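Uncharacterized protein (PDB 4R7F) is of unknown function, is built from immunoglobulin-like beta-sandwich domains, and carries a region related to the first domain of the type 9 secretion system plug protein. Local coordinates at residues A[294-299]-A[332-337]; A[306-311]-A[320-325]; A[237-242]-A[251-256]. One frame throughout, in Å; residues are numbered along the deposited sequence.

Contact 1: residues A[294-299]-A[332-337]; sequences HFTLAC and QYEKAV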
loop_
_atom_site.group_PDB
_atom_site.type_symbol
_atom_site.label_atom_id
_atom_site.label_comp_id
_atom_site.label_asym_id
_atom_site.label_seq_id
_atom_site.Cartn_x
_atom_site.Cartn_y
_atom_site.Cartn_z
ATOM N N HIS A 294 -26.954 -3.892 -15.994
ATOM C CA HIS A 294 -27.685 -2.665 -16.191
ATOM C C HIS A 294 -27.300 -1.644 -15.153
ATOM O O HIS A 294 -27.518 -1.858 -13.950
ATOM C CB HIS A 294 -29.197 -2.875 -16.090
ATOM C CG HIS A 294 -29.738 -3.834 -17.087
ATOM N ND1 HIS A 294 -30.314 -3.435 -18.274
ATOM C CD2 HIS A 294 -29.784 -5.185 -17.083
ATOM C CE1 HIS A 294 -30.681 -4.497 -18.959
ATOM N NE2 HIS A 294 -30.354 -5.570 -18.268
ATOM N N PHE A 295 -26.768 -0.522 -15.640
ATOM C CA PHE A 295 -26.340 0.585 -14.777
ATOM C C PHE A 295 -27.356 1.690 -14.863
ATOM O O PHE A 295 -27.841 1.983 -15.957
ATOM C CB PHE A 295 -25.012 1.170 -15.244
ATOM C CG PHE A 295 -23.842 0.235 -15.117
ATOM C CD1 PHE A 295 -23.633 -0.758 -16.048
ATOM C CD2 PHE A 295 -22.924 0.402 -14.111
ATOM C CE1 PHE A 295 -22.539 -1.577 -15.951
ATOM C CE2 PHE A 295 -21.836 -0.430 -14.003
ATOM C CZ PHE A 295 -21.639 -1.415 -14.927
ATOM N N THR A 296 -27.615 2.333 -13.729
ATOM C CA THR A 296 -28.571 3.411 -13.640
ATOM C C THR A 296 -28.009 4.514 -12.784
ATOM O O THR A 296 -27.628 4.248 -11.644
ATOM C CB THR A 296 -29.892 2.918 -13.002
ATOM O OG1 THR A 296 -30.470 1.911 -13.839
ATOM C CG2 THR A 296 -30.864 4.029 -12.907
ATOM N N LEU A 297 -27.944 5.739 -13.325
ATOM C CA LEU A 297 -27.571 6.923 -12.546
ATOM C C LEU A 297 -28.715 7.919 -12.547
ATOM O O LEU A 297 -28.989 8.532 -13.557
ATOM C CB LEU A 297 -26.292 7.570 -13.088
ATOM C CG LEU A 297 -25.887 8.927 -12.475
ATOM C CD1 LEU A 297 -25.568 8.790 -10.992
ATOM C CD2 LEU A 297 -24.714 9.540 -13.214
ATOM N N ALA A 298 -29.386 8.067 -11.403
ATOM C CA ALA A 298 -30.574 8.930 -11.291
ATOM C C ALA A 298 -30.195 10.359 -10.938
ATOM O O ALA A 298 -29.827 10.632 -9.838
ATOM C CB ALA A 298 -31.548 8.392 -10.253
ATOM N N CYS A 299 -30.279 11.258 -11.904
ATOM C CA CYS A 299 -30.074 12.660 -11.676
ATOM C C CYS A 299 -30.616 13.305 -12.890
ATOM O O CYS A 299 -30.946 12.607 -13.880
ATOM C CB CYS A 299 -28.603 13.004 -11.467
ATOM S SG CYS A 299 -27.507 12.507 -12.791
ATOM N N GLN A 332 -32.924 9.362 -15.944
ATOM C CA GLN A 332 -31.747 8.607 -15.530
ATOM C C GLN A 332 -30.809 8.414 -16.680
ATOM O O GLN A 332 -31.242 8.258 -17.825
ATOM C CB GLN A 332 -32.163 7.242 -15.057
ATOM C CG GLN A 332 -33.142 7.294 -13.893
ATOM C CD GLN A 332 -33.646 5.928 -13.533
ATOM O OE1 GLN A 332 -33.813 5.054 -14.398
ATOM N NE2 GLN A 332 -33.901 5.732 -12.265
ATOM N N TYR A 333 -29.525 8.422 -16.379
ATOM C CA TYR A 333 -28.525 7.880 -17.299
ATOM C C TYR A 333 -28.603 6.354 -17.166
ATOM O O TYR A 333 -28.681 5.840 -16.059
ATOM C CB TYR A 333 -27.135 8.399 -16.928
ATOM C CG TYR A 333 -26.878 9.879 -17.227
ATOM C CD1 TYR A 333 -26.434 10.283 -18.477
ATOM C CD2 TYR A 333 -27.035 10.841 -16.263
ATOM C CE1 TYR A 333 -26.207 11.602 -18.776
ATOM C CE2 TYR A 333 -26.777 12.168 -16.525
ATOM C CZ TYR A 333 -26.357 12.558 -17.783
ATOM O OH TYR A 333 -26.088 13.898 -18.073
ATOM N N GLU A 334 -28.617 5.636 -18.283
ATOM C CA GLU A 334 -28.736 4.197 -18.263
ATOM C C GLU A 334 -27.890 3.550 -19.328
ATOM O O GLU A 334 -27.772 4.061 -20.425
ATOM C CB GLU A 334 -30.194 3.764 -18.462
ATOM C CG GLU A 334 -31.116 4.111 -17.290
ATOM C CD GLU A 334 -32.540 3.550 -17.419
ATOM O OE1 GLU A 334 -32.670 2.395 -17.864
ATOM O OE2 GLU A 334 -33.526 4.248 -17.032
ATOM N N LYS A 335 -27.320 2.399 -18.986
ATOM C CA LYS A 335 -26.569 1.601 -19.921
ATOM C C LYS A 335 -26.590 0.097 -19.565
ATOM O O LYS A 335 -26.524 -0.303 -18.382
ATOM C CB LYS A 335 -25.127 2.130 -20.016
ATOM C CG LYS A 335 -24.311 1.523 -21.157
ATOM C CD LYS A 335 -22.979 2.238 -21.346
ATOM C CE LYS A 335 -22.374 1.987 -22.708
ATOM N NZ LYS A 335 -22.854 2.960 -23.717
ATOM N N ALA A 336 -26.674 -0.715 -20.623
ATOM C CA ALA A 336 -26.600 -2.187 -20.554
ATOM C C ALA A 336 -25.258 -2.574 -21.088
ATOM O O ALA A 336 -24.892 -2.129 -22.165
ATOM C CB ALA A 336 -27.673 -2.825 -21.426
ATOM N N VAL A 337 -24.526 -3.400 -20.352
ATOM C CA VAL A 337 -23.200 -3.833 -20.776
ATOM C C VAL A 337 -23.061 -5.332 -20.528
ATOM O O VAL A 337 -23.313 -5.816 -19.429
ATOM C CB VAL A 337 -22.126 -3.116 -19.921
ATOM C CG1 VAL A 337 -20.730 -3.453 -20.425
ATOM C CG2 VAL A 337 -22.388 -1.631 -19.934
HETATM O O HOH W 1 -30.238 0.576 -16.770
#
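F295 and L297 are joined to K335 and Y333 by four backbone hydrogen bonds. F295 N gives a nearly straight bond to K335 O (2.8 Å), which K335 N returns to F295 O; L297 N reaches Y333 O at 2.8 Å, and the return bond from Y333 N to L297 O is the most bent of the set, 147° at the hydrogen. The alternating pairs, T296 with E334 between them and H294 with A336 beyond, are non-hydrogen-bonded, and there the carbonyls of K335, F295 and Y333 receive CA-H...O contacts. These strands, 290-298 and 332-340, run antiparallel inside a mixed five-stranded sheet of an immunoglobulin-like sandwich, and their side chains alternate between its two faces.

The apolar contacts gather on the face of F295, L297 and Y333, which is turned to the opposing sheet: F295 meets Y348 and Y346 of strand 342-352, the latter ring edge-to-face, and Y333 packs on V307. L297 and Y333 lie side by side, CB to CB 4.0 Å. C299 SG comes to the edge of the Y333 ring, 3.8 Å from CE2, a sulfur-aromatic contact set up by chi1 of 56°, which holds the sulfur between the backbone N and carbonyl carbon. At the other end F295 CE1 touches V337 CG2 (4.0 Å), while K335 O lies at the edge of the F295 ring.

Polar groups mark the face of H294, T296 and E334. T296 CG2, anti to its own N, crosses the side chain of Q332, and its OG1 lies alongside E334 CG. A water donates to F295 O (2.9 Å) and to E334 OE1, so that carbonyl accepts from K335 N and solvent together; the other carboxylate oxygen, E334 OE2, bonds T330.

Contact 2: residues A[306-311]-A[320-325]; sequences SVYLNG and EKSKMG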
loop_
_atom_site.group_PDB
_atom_site.type_symbol
_atom_site.label_atom_id
_atom_site.label_comp_id
_atom_site.label_asym_id
_atom_site.label_seq_id
_atom_site.Cartn_x
_atom_site.Cartn_y
_atom_site.Cartn_z
ATOM N N SER A 306 -21.055 15.331 -21.520
ATOM C CA SER A 306 -21.541 13.953 -21.565
ATOM C C SER A 306 -20.997 13.134 -20.415
ATOM O O SER A 306 -19.948 13.454 -19.861
ATOM C CB SER A 306 -21.184 13.335 -22.913
ATOM O OG SER A 306 -21.794 14.079 -23.967
ATOM N N VAL A 307 -21.741 12.096 -20.034
ATOM C CA VAL A 307 -21.361 11.226 -18.936
ATOM C C VAL A 307 -20.883 9.917 -19.508
ATOM O O VAL A 307 -21.504 9.373 -20.462
ATOM C CB VAL A 307 -22.519 10.988 -17.951
ATOM C CG1 VAL A 307 -22.121 10.043 -16.821
ATOM C CG2 VAL A 307 -22.941 12.320 -17.367
ATOM N N TYR A 308 -19.760 9.445 -18.958
ATOM C CA TYR A 308 -19.109 8.212 -19.359
ATOM C C TYR A 308 -18.893 7.271 -18.168
ATOM O O TYR A 308 -18.450 7.669 -17.088
ATOM C CB TYR A 308 -17.754 8.503 -19.961
ATOM C CG TYR A 308 -17.782 9.239 -21.260
ATOM C CD1 TYR A 308 -17.949 10.630 -21.294
ATOM C CD2 TYR A 308 -17.647 8.562 -22.469
ATOM C CE1 TYR A 308 -17.964 11.312 -22.480
ATOM C CE2 TYR A 308 -17.649 9.255 -23.660
ATOM C CZ TYR A 308 -17.834 10.615 -23.653
ATOM O OH TYR A 308 -17.893 11.258 -24.840
ATOM N N LEU A 309 -19.178 6.003 -18.401
ATOM C CA LEU A 309 -18.904 4.959 -17.428
ATOM C C LEU A 309 -17.419 4.655 -17.538
ATOM O O LEU A 309 -16.853 4.583 -18.614
ATOM C CB LEU A 309 -19.781 3.763 -17.757
ATOM C CG LEU A 309 -19.918 2.559 -16.847
ATOM C CD1 LEU A 309 -20.034 2.917 -15.376
ATOM C CD2 LEU A 309 -21.154 1.803 -17.336
ATOM N N ASN A 310 -16.755 4.610 -16.410
ATOM C CA ASN A 310 -15.321 4.628 -16.415
ATOM C C ASN A 310 -14.765 3.540 -15.495
ATOM O O ASN A 310 -15.317 3.261 -14.422
ATOM C CB ASN A 310 -14.847 6.004 -15.960
ATOM C CG ASN A 310 -13.353 6.132 -15.972
ATOM O OD1 ASN A 310 -12.683 6.262 -14.930
ATOM N ND2 ASN A 310 -12.806 6.057 -17.152
ATOM N N GLY A 311 -13.648 2.965 -15.915
ATOM C CA GLY A 311 -12.956 1.920 -15.141
ATOM C C GLY A 311 -12.265 0.951 -16.099
ATOM O O GLY A 311 -12.368 1.108 -17.323
ATOM N N GLU A 320 -17.591 6.275 -27.586
ATOM C CA GLU A 320 -18.992 5.948 -27.828
ATOM C C GLU A 320 -19.395 4.654 -27.173
ATOM O O GLU A 320 -20.562 4.429 -26.990
ATOM C CB GLU A 320 -19.261 5.801 -29.336
ATOM C CG GLU A 320 -19.092 7.106 -30.109
ATOM C CD GLU A 320 -17.678 7.374 -30.662
ATOM O OE1 GLU A 320 -16.712 6.567 -30.443
ATOM O OE2 GLU A 320 -17.560 8.439 -31.317
ATOM N N LYS A 321 -18.438 3.785 -26.884
ATOM C CA LYS A 321 -18.746 2.573 -26.184
ATOM C C LYS A 321 -19.055 2.835 -24.743
ATOM O O LYS A 321 -19.865 2.125 -24.201
ATOM C CB LYS A 321 -17.595 1.577 -26.217
ATOM C CG LYS A 321 -17.093 1.174 -27.592
ATOM C CD LYS A 321 -16.153 -0.026 -27.368
ATOM C CE LYS A 321 -14.832 0.058 -28.117
ATOM N NZ LYS A 321 -13.916 1.133 -27.641
ATOM N N SER A 322 -18.368 3.797 -24.106
ATOM C CA SER A 322 -18.496 3.957 -22.653
ATOM C C SER A 322 -19.411 5.131 -22.303
ATOM O O SER A 322 -19.810 5.304 -21.163
ATOM C CB SER A 322 -17.127 4.138 -22.039
ATOM O OG SER A 322 -16.498 5.314 -22.556
ATOM N N LYS A 323 -19.745 5.935 -23.304
ATOM C CA LYS A 323 -20.667 7.058 -23.115
ATOM C C LYS A 323 -22.050 6.551 -22.717
ATOM O O LYS A 323 -22.479 5.511 -23.153
ATOM C CB LYS A 323 -20.766 7.844 -24.406
ATOM C CG LYS A 323 -21.545 9.150 -24.310
ATOM C CD LYS A 323 -21.303 9.936 -25.590
ATOM C CE LYS A 323 -22.161 11.175 -25.615
ATOM N NZ LYS A 323 -22.214 11.779 -26.956
HETATM N N MSE A 324 -22.722 7.294 -21.866
HETATM C CA MSE A 324 -24.044 6.931 -21.399
HETATM C C MSE A 324 -25.129 7.811 -21.981
HETATM O O MSE A 324 -25.046 9.055 -21.994
HETATM C CB MSE A 324 -23.956 7.066 -19.894
HETATM C CG MSE A 324 -23.263 5.775 -19.355
HETATM SE SE MSE A 324 -23.603 5.892 -17.497
HETATM C CE MSE A 324 -25.121 4.689 -17.456
ATOM N N GLY A 325 -26.178 7.160 -22.448
ATOM C CA GLY A 325 -27.349 7.858 -22.938
ATOM C C GLY A 325 -28.189 8.285 -21.773
ATOM O O GLY A 325 -28.059 7.741 -20.691
HETATM O O HOH W 2 -23.910 11.400 -21.655
#
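The Y308 ring carries the aliphatic chain of K323 over one face: K323 CG stands 4.2 Å from the ring centroid, displaced toward the rim, in a CH-pi contact. K323 CB comes to 3.5 Å from Y308 CE2, and CD passes on toward the hydroxyl. At the ring's edge, near its plane, S322 OG lies 3.4 Å from Y308 CD2; this hydroxyl has its hydrogen-bonding partners in V317 and D319 of the intervening loop. With its CG anti to the backbone N (chi1 -172°) and the chain extended beyond, K323 crosses the tyrosine and brings CE to 3.4 Å from S306 OG.

Two backbone bonds flank this crossing. M324 N donates to V307 O at 2.8 Å, and L309 N to S322 O at 2.9 Å, with the donor 30° out of the carbonyl plane. Y308 and K323 thus form a single bridge, through which the loop before strand 325-327 is pinned to strand 305-310. The water bound by V307 N (2.8 Å) and M324 O closes a further link beside it.

On the inner side, M324, a selenomethionine, lays its CG near L309 CB and its SE loosely against V307 CG1. It also packs on Y348 and K335, so this side chain sits between the two sheets of the sandwich.

Directional bonding here falls to the backbone and the water, whereas the side chains add mainly nonpolar surface: the lysine contributes its methylenes to the tyrosine, and its ammonium is carried beyond the ring toward S306.

Contact 3: residues A[237-242]-A[251-256]; sequences MHVENI and VELMTD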
loop_
_atom_site.group_PDB
_atom_site.type_symbol
_atom_site.label_atom_id
_atom_site.label_comp_id
_atom_site.label_asym_id
_atom_site.label_seq_id
_atom_site.Cartn_x
_atom_site.Cartn_y
_atom_site.Cartn_z
HETATM N N MSE A 237 -23.245 -7.672 -4.093
HETATM C CA MSE A 237 -23.063 -6.291 -3.671
HETATM C C MSE A 237 -23.575 -5.386 -4.744
HETATM O O MSE A 237 -23.169 -5.489 -5.909
HETATM C CB MSE A 237 -21.572 -6.060 -3.481
HETATM C CG MSE A 237 -21.197 -4.610 -3.140
HETATM SE SE MSE A 237 -19.237 -4.516 -2.997
HETATM C CE MSE A 237 -18.861 -5.568 -1.361
ATOM N N HIS A 238 -24.458 -4.481 -4.347
ATOM C CA HIS A 238 -25.026 -3.464 -5.221
ATOM C C HIS A 238 -25.916 -4.030 -6.303
ATOM O O HIS A 238 -26.195 -3.357 -7.284
ATOM C CB HIS A 238 -23.927 -2.574 -5.828
ATOM C CG HIS A 238 -24.373 -1.181 -6.111
ATOM N ND1 HIS A 238 -24.794 -0.318 -5.120
ATOM C CD2 HIS A 238 -24.463 -0.491 -7.279
ATOM C CE1 HIS A 238 -25.095 0.856 -5.660
ATOM N NE2 HIS A 238 -24.904 0.771 -6.969
ATOM N N VAL A 239 -26.411 -5.243 -6.108
ATOM C CA VAL A 239 -27.325 -5.838 -7.092
ATOM C C VAL A 239 -28.746 -5.904 -6.557
ATOM O O VAL A 239 -28.976 -6.454 -5.496
ATOM C CB VAL A 239 -26.860 -7.241 -7.445
ATOM C CG1 VAL A 239 -27.942 -7.985 -8.215
ATOM C CG2 VAL A 239 -25.533 -7.162 -8.213
ATOM N N GLU A 240 -29.691 -5.368 -7.315
ATOM C CA GLU A 240 -31.095 -5.235 -6.893
ATOM C C GLU A 240 -31.857 -6.516 -7.241
ATOM O O GLU A 240 -32.746 -6.922 -6.522
ATOM C CB GLU A 240 -31.722 -4.018 -7.589
ATOM C CG GLU A 240 -33.151 -3.654 -7.210
ATOM C CD GLU A 240 -33.293 -3.166 -5.768
ATOM O OE1 GLU A 240 -32.488 -2.312 -5.322
ATOM O OE2 GLU A 240 -34.233 -3.630 -5.073
ATOM N N ASN A 241 -31.481 -7.158 -8.342
ATOM C CA ASN A 241 -32.168 -8.336 -8.813
ATOM C C ASN A 241 -31.460 -8.908 -10.022
ATOM O O ASN A 241 -30.834 -8.190 -10.804
ATOM C CB ASN A 241 -33.621 -8.003 -9.187
ATOM C CG ASN A 241 -34.452 -9.247 -9.507
ATOM O OD1 ASN A 241 -34.480 -10.232 -8.754
ATOM N ND2 ASN A 241 -35.115 -9.210 -10.651
ATOM N N ILE A 242 -31.545 -10.218 -10.150
ATOM C CA ILE A 242 -31.066 -10.944 -11.318
ATOM C C ILE A 242 -32.233 -11.728 -11.899
ATOM O O ILE A 242 -33.052 -12.259 -11.150
ATOM C CB ILE A 242 -29.968 -11.926 -10.927
ATOM C CG1 ILE A 242 -28.717 -11.170 -10.507
ATOM C CG2 ILE A 242 -29.679 -12.844 -12.086
ATOM C CD1 ILE A 242 -27.755 -11.958 -9.649
ATOM N N VAL A 251 -28.424 -8.581 -14.874
ATOM C CA VAL A 251 -28.188 -8.020 -13.566
ATOM C C VAL A 251 -28.643 -6.574 -13.454
ATOM O O VAL A 251 -28.022 -5.691 -14.041
ATOM C CB VAL A 251 -26.714 -8.058 -13.231
ATOM C CG1 VAL A 251 -26.517 -7.600 -11.786
ATOM C CG2 VAL A 251 -26.161 -9.457 -13.486
ATOM N N GLU A 252 -29.704 -6.331 -12.681
ATOM C CA GLU A 252 -30.145 -4.972 -12.406
ATOM C C GLU A 252 -29.362 -4.470 -11.200
ATOM O O GLU A 252 -29.524 -4.975 -10.093
ATOM C CB GLU A 252 -31.659 -4.914 -12.153
ATOM C CG GLU A 252 -32.272 -3.520 -12.349
ATOM C CD GLU A 252 -33.469 -3.239 -11.425
ATOM O OE1 GLU A 252 -33.960 -4.195 -10.799
ATOM O OE2 GLU A 252 -33.922 -2.068 -11.315
ATOM N N LEU A 253 -28.486 -3.496 -11.421
ATOM C CA LEU A 253 -27.751 -2.908 -10.344
ATOM C C LEU A 253 -28.676 -1.930 -9.644
ATOM O O LEU A 253 -29.573 -1.342 -10.253
ATOM C CB LEU A 253 -26.520 -2.145 -10.842
ATOM C CG LEU A 253 -25.398 -2.893 -11.533
ATOM C CD1 LEU A 253 -24.262 -1.962 -11.978
ATOM C CD2 LEU A 253 -24.859 -3.903 -10.591
HETATM N N MSE A 254 -28.431 -1.769 -8.353
HETATM C CA MSE A 254 -29.081 -0.757 -7.553
HETATM C C MSE A 254 -28.776 0.579 -8.151
HETATM O O MSE A 254 -27.771 0.762 -8.850
HETATM C CB MSE A 254 -28.532 -0.806 -6.135
HETATM C CG MSE A 254 -29.050 -2.041 -5.377
HETATM SE SE MSE A 254 -28.240 -2.022 -3.583
HETATM C CE MSE A 254 -29.221 -3.612 -2.939
ATOM N N THR A 255 -29.674 1.515 -7.895
ATOM C CA THR A 255 -29.615 2.829 -8.486
ATOM C C THR A 255 -28.468 3.628 -7.882
ATOM O O THR A 255 -28.237 3.590 -6.675
ATOM C CB THR A 255 -30.962 3.544 -8.328
ATOM O OG1 THR A 255 -31.933 2.799 -9.056
ATOM C CG2 THR A 255 -30.926 4.967 -8.891
ATOM N N ASP A 256 -27.735 4.308 -8.752
ATOM C CA ASP A 256 -26.644 5.166 -8.323
ATOM C C ASP A 256 -27.112 6.610 -8.313
ATOM O O ASP A 256 -27.964 6.962 -9.116
ATOM C CB ASP A 256 -25.441 5.008 -9.264
ATOM C CG ASP A 256 -24.802 3.625 -9.188
ATOM O OD1 ASP A 256 -24.701 3.114 -8.060
ATOM O OD2 ASP A 256 -24.348 3.078 -10.238
HETATM O O HOH W 3 -32.016 0.675 -6.303
HETATM O O HOH W 4 -34.682 -6.785 -12.577
#
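H238 and D256 form the close end of this contact. H238 NE2 donates to D256 OD1 at 2.6 Å on the syn side but 26° out of the carboxylate plane, although the ring and carboxylate planes are only 8° apart. M254 CB sits over the centre of one face of the imidazole in a CH-pi contact, 3.9 Å from its centroid, and M254 N returns to H238 O, meeting it from above the carbonyl plane. Inward, V239 CG2 is wedged against V251 CG1 (3.7 Å) and L253 CD2.

The other side is looser and wetter. Strands 239-245 and 248-253 form a beta hairpin, interrupted here by a classic bulge: E240 and N241 both face E252, whose carbonyl takes a good bond from E240 N (2.8 Å) and a weak one from N241 N. The side chains of E240 and E252 lie side by side without their carboxylates meeting; one water joins E240 OE1 to T255 N, and another joins N241 ND2 to E252 OE1. E240 CG, anti to the backbone N (chi1 -176°), bends on so that OE1 reaches M254 CG.

Replacing H238 with an alanine would probably leave D256 OD1 without its closest donor and M254 CB without the ring beneath it. Since D256 OD2 is already bound by the hydroxyls of Y346 and Y348, the carboxylate is gripped through both oxygens, which fixes its rotation and keeps OD1 turned to the imidazole, with R225 only a long, weak ion-pair partner.

Along the chain contact 3 closes first; contact 1 then opens, and contact 2 is nested within the loop that contact 1 closes. Contacts 1 and 3 share one five-stranded sheet, with centres about 11 Å apart, because strand 248-253 runs parallel beside 290-298: H294 bonds V251, and T296 bonds D256. Contact 2 lies about 10 Å from contact 1, between centres, and ties that sheet to strand 305-310 of the facing one, with K335 NZ reaching K323 O. Contacts 2 and 3 do not touch, about 7 Å separating their nearest atoms. Together they join hairpin, central strands and connecting loop into one sandwich domain.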